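Local coordinates for protein 6-O-methylguanine DNA methyltransferase (Enterococcus faecalis, PDB 2B6C) that is of unknown function but probably takes part in the repair of alkylated DNA, as its AlkD-like relatives do, at residues E68-Y71 against Q72-A75; A144-L147 against Q148-L151; P191-V194 against E195-K199. One frame throughout, in Å; residues are numbered along the deposited sequence. Where two conformers were deposited one is given.

In the fold
The three contacts follow one another along this all-helical chain, each a local meeting of residues three or four apart. Contact 1 is the opening of helix 69-81, contact 2 the end of helix 138-146 and the turns that follow, and contact 3 most of helix 191-200. Contacts 1 and 3 lie on opposite sides of the chain's centre, about 38 Å apart between centres. Contact 2 lies nearest that centre, about 23 Å from contact 1 and about 17 Å from contact 3, again between centres; none touches another. A glycerol, probably from the crystallisation liquor, sits by the Glu68 side chain of contact 1.

Contact 1: residues E68-Y71 against Q72-A75; sequences EREY and QYVA
Arg69 and Tyr73 meet one turn apart: the Arg69 chain passes the phenol while Arg69 O lies over the ring. CG of Arg69 lies 3.6 Å from Tyr73 OH, and the two side chains cross at about a right angle, guanidinium and ring planes 52° apart. Arg69 takes CG anti to its own nitrogen (chi1 -168°) and then bends at chi2, which lays the chain past the phenol before the guanidinium swings on toward Gln72. There the amide group stands at the guanidinium edge, and Gln72 CG comes 3.8 Å from Arg69 NH1. The other half of the meeting is a carbonyl on a ring: Arg69 O sits 3.8 Å above the plane of Tyr73, over its centre.

That same oxygen also serves the backbone, taking Gln72 N at 2.9 Å and, weakly, Tyr73 N. Further along, regular helical bonds run from Val74 N to Glu70 O (2.9 Å) and from Ala75 N to Tyr71 O (2.9 Å). Val74 CG2 also approaches Glu70 O, at 3.3 Å.

The polar ends find their partners beyond the helix. Asp105 forms a salt bridge with Arg69 and a hydrogen bond with Tyr73 OH, while Lys101 O holds Arg69 NH1. The carboxylate of Glu70 collects backbone N-H groups of Ala30, Gly31 and Ile32, and Tyr71 OH bonds Phe9 N.

These are the first two turns of helix 69-81, packed on helices 34-48 and 53-65 in the kind of all-helical stack expected of an AlkD-like protein.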
ATOM      1  N   GLU B  68     -14.275  25.098  -0.623  1.00 15.27           N
ATOM      2  CA  GLU B  68     -14.011  24.800   0.763  0.60 15.12           C
ATOM      3  C   GLU B  68     -12.676  24.098   0.932  1.00 15.03           C
ATOM      4  O   GLU B  68     -12.286  23.240   0.106  1.00 15.48           O
ATOM      5  CB  GLU B  68     -15.161  23.982   1.332  0.60 14.41           C
ATOM      6  CG  GLU B  68     -16.482  24.680   1.190  0.60 14.64           C
ATOM      7  CD  GLU B  68     -17.202  24.533  -0.195  0.60 15.40           C
ATOM      8  OE1 GLU B  68     -16.677  24.048  -1.239  0.60 11.97           O
ATOM      9  OE2 GLU B  68     -18.346  24.979  -0.223  0.60 19.28           O
ATOM     10  N   ARG B  69     -11.998  24.468   2.006  1.00 14.88           N
ATOM     11  CA  ARG B  69     -10.645  24.009   2.315  1.00 14.47           C
ATOM     12  C   ARG B  69     -10.555  22.462   2.410  1.00 14.08           C
ATOM     13  O   ARG B  69      -9.600  21.875   1.973  1.00 14.50           O
ATOM     14  CB  ARG B  69     -10.216  24.672   3.629  1.00 13.84           C
ATOM     15  CG  ARG B  69      -8.742  24.559   3.976  1.00 14.14           C
ATOM     16  CD  ARG B  69      -7.849  24.740   2.765  1.00 14.40           C
ATOM     17  NE  ARG B  69      -6.449  25.002   3.137  1.00 12.82           N
ATOM     18  CZ  ARG B  69      -5.479  25.270   2.266  1.00 11.61           C
ATOM     19  NH1 ARG B  69      -5.757  25.301   0.966  1.00 11.18           N
ATOM     20  NH2 ARG B  69      -4.232  25.508   2.700  1.00 11.33           N
ATOM     21  N   GLU B  70     -11.570  21.819   2.973  1.00 14.31           N
ATOM     22  CA  GLU B  70     -11.533  20.346   3.137  1.00 14.67           C
ATOM     23  C   GLU B  70     -11.402  19.587   1.783  1.00 13.97           C
ATOM     24  O   GLU B  70     -10.888  18.477   1.738  1.00 14.43           O
ATOM     25  CB  GLU B  70     -12.738  19.879   3.953  1.00 14.04           C
ATOM     26  CG  GLU B  70     -12.791  20.483   5.362  1.00 13.97           C
ATOM     27  CD  GLU B  70     -13.718  21.681   5.461  1.00 12.12           C
ATOM     28  OE1 GLU B  70     -13.836  22.471   4.498  1.00 13.18           O
ATOM     29  OE2 GLU B  70     -14.347  21.849   6.518  1.00 14.30           O
ATOM     30  N   TYR B  71     -11.839  20.207   0.691  1.00 13.85           N
ATOM     31  CA  TYR B  71     -11.642  19.643  -0.640  1.00 14.61           C
ATOM     32  C   TYR B  71     -10.195  19.649  -1.097  1.00 14.83           C
ATOM     33  O   TYR B  71      -9.802  18.764  -1.862  1.00 13.76           O
ATOM     34  CB  TYR B  71     -12.525  20.339  -1.655  1.00 14.67           C
ATOM     35  CG  TYR B  71     -14.001  20.078  -1.386  1.00 17.35           C
ATOM     36  CD1 TYR B  71     -14.543  18.771  -1.482  1.00 16.80           C
ATOM     37  CD2 TYR B  71     -14.854  21.121  -1.044  1.00 16.27           C
ATOM     38  CE1 TYR B  71     -15.895  18.535  -1.256  1.00 13.67           C
ATOM     39  CE2 TYR B  71     -16.205  20.887  -0.785  1.00 14.16           C
ATOM     40  CZ  TYR B  71     -16.716  19.597  -0.896  1.00 16.87           C
ATOM     41  OH  TYR B  71     -18.058  19.402  -0.642  1.00 18.02           O
ATOM     42  N   GLN B  72      -9.395  20.621  -0.631  1.00 14.38           N
ATOM     43  CA  GLN B  72      -7.928  20.559  -0.899  1.00 14.71           C
ATOM     44  C   GLN B  72      -7.329  19.404  -0.125  1.00 14.59           C
ATOM     45  O   GLN B  72      -6.427  18.725  -0.631  1.00 14.77           O
ATOM     46  CB  GLN B  72      -7.168  21.855  -0.565  1.00 14.64           C
ATOM     47  CG  GLN B  72      -7.363  22.992  -1.537  1.00 13.01           C
ATOM     48  CD  GLN B  72      -8.593  23.804  -1.248  1.00 11.64           C
ATOM     49  OE1 GLN B  72      -9.632  23.635  -1.906  1.00 14.23           O
ATOM     50  NE2 GLN B  72      -8.493  24.711  -0.291  1.00  8.99           N
ATOM     51  N   TYR B  73      -7.860  19.147   1.076  1.00 14.35           N
ATOM     52  CA  TYR B  73      -7.368  18.039   1.904  1.00 14.31           C
ATOM     53  C   TYR B  73      -7.726  16.718   1.248  1.00 14.76           C
ATOM     54  O   TYR B  73      -6.922  15.781   1.283  1.00 15.40           O
ATOM     55  CB  TYR B  73      -7.955  18.045   3.321  1.00 13.90           C
ATOM     56  CG  TYR B  73      -7.709  19.291   4.155  1.00 13.66           C
ATOM     57  CD1 TYR B  73      -6.601  20.125   3.921  1.00 10.25           C
ATOM     58  CD2 TYR B  73      -8.570  19.603   5.244  1.00 14.32           C
ATOM     59  CE1 TYR B  73      -6.379  21.247   4.694  1.00 10.52           C
ATOM     60  CE2 TYR B  73      -8.362  20.735   6.028  1.00 13.30           C
ATOM     61  CZ  TYR B  73      -7.250  21.548   5.761  1.00 12.69           C
ATOM     62  OH  TYR B  73      -7.017  22.648   6.554  1.00 12.44           O
ATOM     63  N   VAL B  74      -8.944  16.651   0.673  1.00 14.06           N
ATOM     64  CA  VAL B  74      -9.366  15.531  -0.153  1.00 13.25           C
ATOM     65  C   VAL B  74      -8.454  15.330  -1.354  1.00 12.93           C
ATOM     66  O   VAL B  74      -7.970  14.219  -1.570  1.00 13.58           O
ATOM     67  CB  VAL B  74     -10.870  15.593  -0.592  1.00 12.58           C
ATOM     68  CG1 VAL B  74     -11.174  14.467  -1.614  1.00 11.85           C
ATOM     69  CG2 VAL B  74     -11.764  15.495   0.620  1.00 12.51           C
ATOM     70  N   ALA B  75      -8.183  16.392  -2.113  1.00 12.46           N
ATOM     71  CA  ALA B  75      -7.223  16.317  -3.216  1.00 12.52           C
ATOM     72  C   ALA B  75      -5.855  15.710  -2.830  1.00 13.04           C
ATOM     73  O   ALA B  75      -5.326  14.837  -3.533  1.00 12.19           O
ATOM     74  CB  ALA B  75      -7.024  17.690  -3.878  1.00 11.25           C
TER

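Contact 2: residues A144-L147 against Q148-L151; sequences ALNL and QLML
Asn146 and Leu149 are the first and last residues of a type I beta turn through which the chain passes from helix 138-146 into the loop before helix 157-166. The turn's own bond, Leu149 N to Asn146 O, is weak at 3.4 Å, though nearly straight at 167°. Leucine carbon covers the same carbonyl: Leu149 CG is 3.4 Å from Asn146 O. From there the isobutyl group reaches back over the asparagine, CD1 coming 3.7 Å from Asn146 CB, the two side chains running at a slant to one another. CG of Leu149 lies beside its own nitrogen (chi1 -71°), which turns the branch back toward Asn146.

A second type I turn, Gln148 to Leu151, follows at once, closed by Leu151 N on Gln148 O at 2.8 Å. Two overlapping turns of this kind carry the chain onward without a regular helix, and water bridges carbonyls and N-H groups here that are not joined directly. One water donates to Leu145 O at 2.6 Å and accepts from Gln148 N at 3.0 Å. Another donates to Ala144 O at 2.8 Å and accepts from Gln148 NE2 at 3.0 Å. A third links Leu147 O to Met150 N.

Through these waters both the backbone N and the side-chain NE2 of Gln148 are linked to Leu145 and Ala144, while its amide oxygen takes Asn156 N at the far end of the loop. Leu147 and Leu151 face helices 104-120 and 125-132, and Asn146 touches Trp181 of helix 173-186.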
ATOM      1  N   ALA B 144      11.407  21.737   0.945  1.00 15.31           N
ATOM      2  CA  ALA B 144      12.826  21.344   0.892  1.00 16.05           C
ATOM      3  C   ALA B 144      13.387  21.064   2.293  1.00 16.00           C
ATOM      4  O   ALA B 144      14.083  20.047   2.516  1.00 16.11           O
ATOM      5  CB  ALA B 144      13.685  22.408   0.155  1.00 16.06           C
ATOM      6  N   LEU B 145      13.025  21.930   3.235  1.00 15.07           N
ATOM      7  CA  LEU B 145      13.491  21.828   4.611  1.00 15.71           C
ATOM      8  C   LEU B 145      12.906  20.639   5.361  1.00 15.92           C
ATOM      9  O   LEU B 145      13.564  20.047   6.209  1.00 17.39           O
ATOM     10  CB  LEU B 145      13.214  23.132   5.381  1.00 13.96           C
ATOM     11  CG  LEU B 145      14.136  24.311   5.103  1.00 13.56           C
ATOM     12  CD1 LEU B 145      13.482  25.619   5.589  1.00 10.50           C
ATOM     13  CD2 LEU B 145      15.528  24.110   5.803  1.00 11.02           C
ATOM     14  N   ASN B 146      11.676  20.282   5.035  1.00 16.06           N
ATOM     15  CA  ASN B 146      10.974  19.240   5.740  1.00 15.99           C
ATOM     16  C   ASN B 146      10.770  17.978   4.907  1.00 16.00           C
ATOM     17  O   ASN B 146      10.071  17.072   5.332  1.00 16.05           O
ATOM     18  CB  ASN B 146       9.644  19.800   6.293  1.00 15.37           C
ATOM     19  CG  ASN B 146       9.857  20.809   7.433  1.00 17.41           C
ATOM     20  OD1 ASN B 146      10.974  20.938   7.997  1.00 17.63           O
ATOM     21  ND2 ASN B 146       8.790  21.506   7.797  1.00 14.05           N
ATOM     22  N   LEU B 147      11.382  17.905   3.723  1.00 16.93           N
ATOM     23  CA  LEU B 147      11.230  16.726   2.857  1.00 16.47           C
ATOM     24  C   LEU B 147      11.608  15.435   3.585  1.00 17.79           C
ATOM     25  O   LEU B 147      10.997  14.381   3.364  1.00 17.01           O
ATOM     26  CB  LEU B 147      12.076  16.872   1.580  1.00 17.07           C
ATOM     27  CG  LEU B 147      11.961  15.772   0.509  1.00 17.40           C
ATOM     28  CD1 LEU B 147      10.501  15.587   0.044  1.00 13.28           C
ATOM     29  CD2 LEU B 147      12.892  16.071  -0.659  1.00 15.41           C
ATOM     30  N   GLN B 148      12.589  15.536   4.487  1.00 16.65           N
ATOM     31  CA  GLN B 148      13.212  14.347   5.066  1.00 16.22           C
ATOM     32  C   GLN B 148      12.799  14.030   6.514  1.00 16.48           C
ATOM     33  O   GLN B 148      13.406  13.168   7.136  1.00 15.67           O
ATOM     34  CB  GLN B 148      14.727  14.501   4.973  1.00 16.00           C
ATOM     35  CG  GLN B 148      15.191  15.021   3.591  1.00 14.76           C
ATOM     36  CD  GLN B 148      16.659  14.816   3.389  1.00 13.34           C
ATOM     37  OE1 GLN B 148      17.118  13.680   3.218  1.00 13.57           O
ATOM     38  NE2 GLN B 148      17.419  15.891   3.476  1.00 11.74           N
ATOM     39  N   LEU B 149      11.745  14.688   7.017  1.00 16.25           N
ATOM     40  CA  LEU B 149      11.321  14.581   8.432  1.00 18.37           C
ATOM     41  C   LEU B 149      11.077  13.157   8.863  1.00 19.63           C
ATOM     42  O   LEU B 149      11.270  12.811  10.029  1.00 20.47           O
ATOM     43  CB  LEU B 149      10.030  15.366   8.697  1.00 17.27           C
ATOM     44  CG  LEU B 149      10.093  16.890   8.687  1.00 19.10           C
ATOM     45  CD1 LEU B 149       8.751  17.527   9.108  1.00 17.97           C
ATOM     46  CD2 LEU B 149      11.213  17.407   9.547  1.00 16.91           C
HETATM   47  N   MSE B 150      10.606  12.337   7.926  1.00 20.84           N
HETATM   48  CA  MSE B 150      10.311  10.957   8.250  1.00 22.17           C
HETATM   49  C   MSE B 150      11.373   9.986   7.737  1.00 20.95           C
HETATM   50  O   MSE B 150      11.170   8.798   7.816  1.00 21.06           O
HETATM   51  CB  MSE B 150       8.905  10.571   7.743  1.00 23.52           C
HETATM   52  CG  MSE B 150       7.770  11.428   8.361  1.00 28.40           C
HETATM   53 SE   MSE B 150       7.794  11.397  10.315  0.75 39.08          SE
HETATM   54  CE  MSE B 150       7.606  13.227  10.692  1.00 33.23           C
ATOM     55  N   LEU B 151      12.498  10.481   7.221  1.00 19.76           N
ATOM     56  CA  LEU B 151      13.490   9.589   6.597  1.00 19.82           C
ATOM     57  C   LEU B 151      14.496   8.910   7.541  1.00 20.49           C
ATOM     58  O   LEU B 151      15.157   7.918   7.158  1.00 19.72           O
ATOM     59  CB  LEU B 151      14.234  10.300   5.457  1.00 18.95           C
ATOM     60  CG  LEU B 151      13.324  10.556   4.251  1.00 19.74           C
ATOM     61  CD1 LEU B 151      14.076  11.203   3.102  1.00 17.53           C
ATOM     62  CD2 LEU B 151      12.594   9.283   3.810  1.00 21.39           C
TER
HETATM   63  O   HOH W   1      15.697  18.259   3.955  1.00 14.37           O
HETATM   64  O   HOH W   2      14.005  17.436   6.305  1.00 10.69           O
HETATM   65  O   HOH W   3       9.896  12.737   5.108  1.00  9.26           O

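Contact 3: residues P191-V194 against E195-K199; sequences PQWV and EELMK
The indole of Trp193 has Leu197 CB over one face, while CG2 of Val194 stands in the ring plane at its edge. Leu197 was modelled in two conformers; in the one described here CG lies 4.2 Å from Trp193 CH2, a contact to treat with caution. Tyr186 meets the same indole with its ring plane at a steep angle.

The other flat pair is the amide of Gln192 and the carboxylate of Glu196, turned 88° apart. Gln192 NE2 donates to Glu196 OE2 at 3.1 Å with an N-H...O angle of 150°. The donor reaches the oxygen from above the carboxylate plane rather than end-on within it. With CG anti to its nitrogen (chi1 169°) and the rest of the chain extended, Gln192 carries its amide out to the Glu196 carboxylate; Glu196 is extended too, and the two chains slant toward each other along the exposed side of the helix.

On the buried side, Val194 and Met198, here selenomethionine, lie side by side and point the same way, Val194 CG1 resting 3.8 Å from Met198 SE. Beneath all these side chains the backbone is plainly alpha-helical: Glu195 N to Pro191 O at 2.8 Å, Glu196 N to Gln192 O at 2.9 Å, Leu197 N to Trp193 O at 3.0 Å and Met198 N to Val194 O at 3.0 Å. Asn190 OD1 accepts from Trp193 N at the start of the helix.

Helix 191-200 lays Trp193 and Leu197 against helix 157-166, while Val194 and Met198 pack on Leu183 of helix 173-186.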
ATOM      1  N   PRO B 191      21.818  12.614  16.962  1.00 15.10           N
ATOM      2  CA  PRO B 191      21.952  13.814  17.787  1.00 14.53           C
ATOM      3  C   PRO B 191      23.330  14.459  17.684  1.00 14.10           C
ATOM      4  O   PRO B 191      23.400  15.673  17.798  1.00 13.14           O
ATOM      5  CB  PRO B 191      21.651  13.333  19.211  1.00 14.16           C
ATOM      6  CG  PRO B 191      21.820  11.868  19.181  1.00 15.19           C
ATOM      7  CD  PRO B 191      21.579  11.404  17.779  1.00 15.25           C
ATOM      8  N   GLN B 192      24.399  13.674  17.483  1.00 14.55           N
ATOM      9  CA  GLN B 192      25.761  14.260  17.294  1.00 14.73           C
ATOM     10  C   GLN B 192      25.800  15.222  16.077  1.00 14.56           C
ATOM     11  O   GLN B 192      26.229  16.380  16.211  1.00 13.49           O
ATOM     12  CB  GLN B 192      26.896  13.213  17.194  1.00 14.66           C
ATOM     13  CG  GLN B 192      28.248  13.853  16.733  1.00 15.15           C
ATOM     14  CD  GLN B 192      29.473  12.927  16.605  1.00 16.25           C
ATOM     15  OE1 GLN B 192      29.550  11.826  17.182  1.00 17.55           O
ATOM     16  NE2 GLN B 192      30.468  13.405  15.848  1.00 17.70           N
ATOM     17  N   TRP B 193      25.389  14.730  14.902  1.00 13.86           N
ATOM     18  CA  TRP B 193      25.326  15.572  13.709  1.00 13.96           C
ATOM     19  C   TRP B 193      24.482  16.835  13.962  1.00 14.50           C
ATOM     20  O   TRP B 193      24.899  17.934  13.598  1.00 14.66           O
ATOM     21  CB  TRP B 193      24.801  14.775  12.480  1.00 15.17           C
ATOM     22  CG  TRP B 193      24.874  15.534  11.188  1.00 14.05           C
ATOM     23  CD1 TRP B 193      25.874  15.474  10.275  1.00 15.60           C
ATOM     24  CD2 TRP B 193      23.915  16.477  10.675  1.00 14.95           C
ATOM     25  NE1 TRP B 193      25.610  16.315   9.221  1.00 16.07           N
ATOM     26  CE2 TRP B 193      24.411  16.941   9.436  1.00 17.58           C
ATOM     27  CE3 TRP B 193      22.693  16.978  11.144  1.00 14.47           C
ATOM     28  CZ2 TRP B 193      23.723  17.884   8.642  1.00 17.14           C
ATOM     29  CZ3 TRP B 193      21.998  17.910  10.346  1.00 15.50           C
ATOM     30  CH2 TRP B 193      22.519  18.344   9.104  1.00 14.61           C
ATOM     31  N   VAL B 194      23.309  16.694  14.585  1.00 14.25           N
ATOM     32  CA  VAL B 194      22.494  17.873  14.894  1.00 15.36           C
ATOM     33  C   VAL B 194      23.226  18.851  15.839  1.00 15.58           C
ATOM     34  O   VAL B 194      23.223  20.068  15.571  1.00 16.49           O
ATOM     35  CB  VAL B 194      21.030  17.521  15.350  1.00 15.47           C
ATOM     36  CG1 VAL B 194      20.242  18.784  15.724  1.00 15.78           C
ATOM     37  CG2 VAL B 194      20.299  16.771  14.219  1.00 14.66           C
ATOM     38  N   GLU B 195      23.865  18.332  16.892  1.00 15.47           N
ATOM     39  CA  GLU B 195      24.702  19.101  17.837  0.50 15.72           C
ATOM     40  C   GLU B 195      25.779  19.916  17.105  1.00 15.83           C
ATOM     41  O   GLU B 195      25.950  21.104  17.331  1.00 15.47           O
ATOM     42  CB  GLU B 195      25.415  18.146  18.817  0.50 15.96           C
ATOM     43  CG  GLU B 195      24.570  17.467  19.920  0.50 16.80           C
ATOM     44  CD  GLU B 195      24.910  17.977  21.310  0.50 16.99           C
ATOM     45  OE1 GLU B 195      24.480  17.375  22.319  0.50 18.21           O
ATOM     46  OE2 GLU B 195      25.614  19.000  21.395  0.50 17.96           O
ATOM     47  N   GLU B 196      26.549  19.217  16.260  1.00 15.77           N
ATOM     48  CA  GLU B 196      27.635  19.840  15.480  1.00 15.69           C
ATOM     49  C   GLU B 196      27.131  20.972  14.600  1.00 15.59           C
ATOM     50  O   GLU B 196      27.643  22.088  14.695  1.00 14.30           O
ATOM     51  CB  GLU B 196      28.404  18.813  14.668  1.00 15.42           C
ATOM     52  CG  GLU B 196      29.203  17.898  15.526  1.00 18.72           C
ATOM     53  CD  GLU B 196      29.852  16.768  14.759  1.00 22.53           C
ATOM     54  OE1 GLU B 196      29.311  16.284  13.737  1.00 26.30           O
ATOM     55  OE2 GLU B 196      30.923  16.355  15.203  1.00 26.48           O
ATOM     56  N   LEU B 197      26.096  20.702  13.792  1.00 16.03           N
ATOM     57  CA  LEU B 197      25.513  21.717  12.939  0.50 16.98           C
ATOM     58  C   LEU B 197      25.084  22.961  13.729  1.00 17.35           C
ATOM     59  O   LEU B 197      25.408  24.084  13.352  1.00 17.18           O
ATOM     60  CB  LEU B 197      24.339  21.124  12.159  0.50 17.31           C
ATOM     61  CG  LEU B 197      23.768  21.924  10.990  0.50 18.24           C
ATOM     62  CD1 LEU B 197      22.827  23.022  11.494  0.50 19.05           C
ATOM     63  CD2 LEU B 197      24.873  22.473  10.101  0.50 17.47           C
HETATM   64  N   MSE B 198      24.375  22.751  14.834  1.00 18.73           N
HETATM   65  CA  MSE B 198      23.834  23.861  15.641  1.00 22.15           C
HETATM   66  C   MSE B 198      24.894  24.693  16.344  1.00 20.51           C
HETATM   67  O   MSE B 198      24.620  25.825  16.748  1.00 21.39           O
HETATM   68  CB  MSE B 198      22.799  23.355  16.636  1.00 21.48           C
HETATM   69  CG  MSE B 198      21.584  22.742  15.924  1.00 25.06           C
HETATM   70 SE   MSE B 198      20.161  22.249  17.179  0.86 32.10          SE
HETATM   71  CE  MSE B 198      19.401  24.001  17.449  1.00 28.75           C
ATOM     72  N   LYS B 199      26.095  24.134  16.472  1.00 19.19           N
ATOM     73  CA  LYS B 199      27.214  24.846  17.046  1.00 19.40           C
ATOM     74  C   LYS B 199      28.036  25.511  15.942  1.00 19.17           C
ATOM     75  O   LYS B 199      28.686  26.515  16.193  1.00 18.53           O
ATOM     76  CB  LYS B 199      28.073  23.935  17.923  1.00 19.14           C
ATOM     77  CG  LYS B 199      27.317  23.289  19.083  1.00 20.91           C
ATOM     78  CD  LYS B 199      27.677  23.885  20.430  1.00 23.79           C
ATOM     79  CE  LYS B 199      26.604  24.782  21.001  1.00 24.34           C
ATOM     80  NZ  LYS B 199      25.385  24.039  21.487  1.00 24.81           N
TER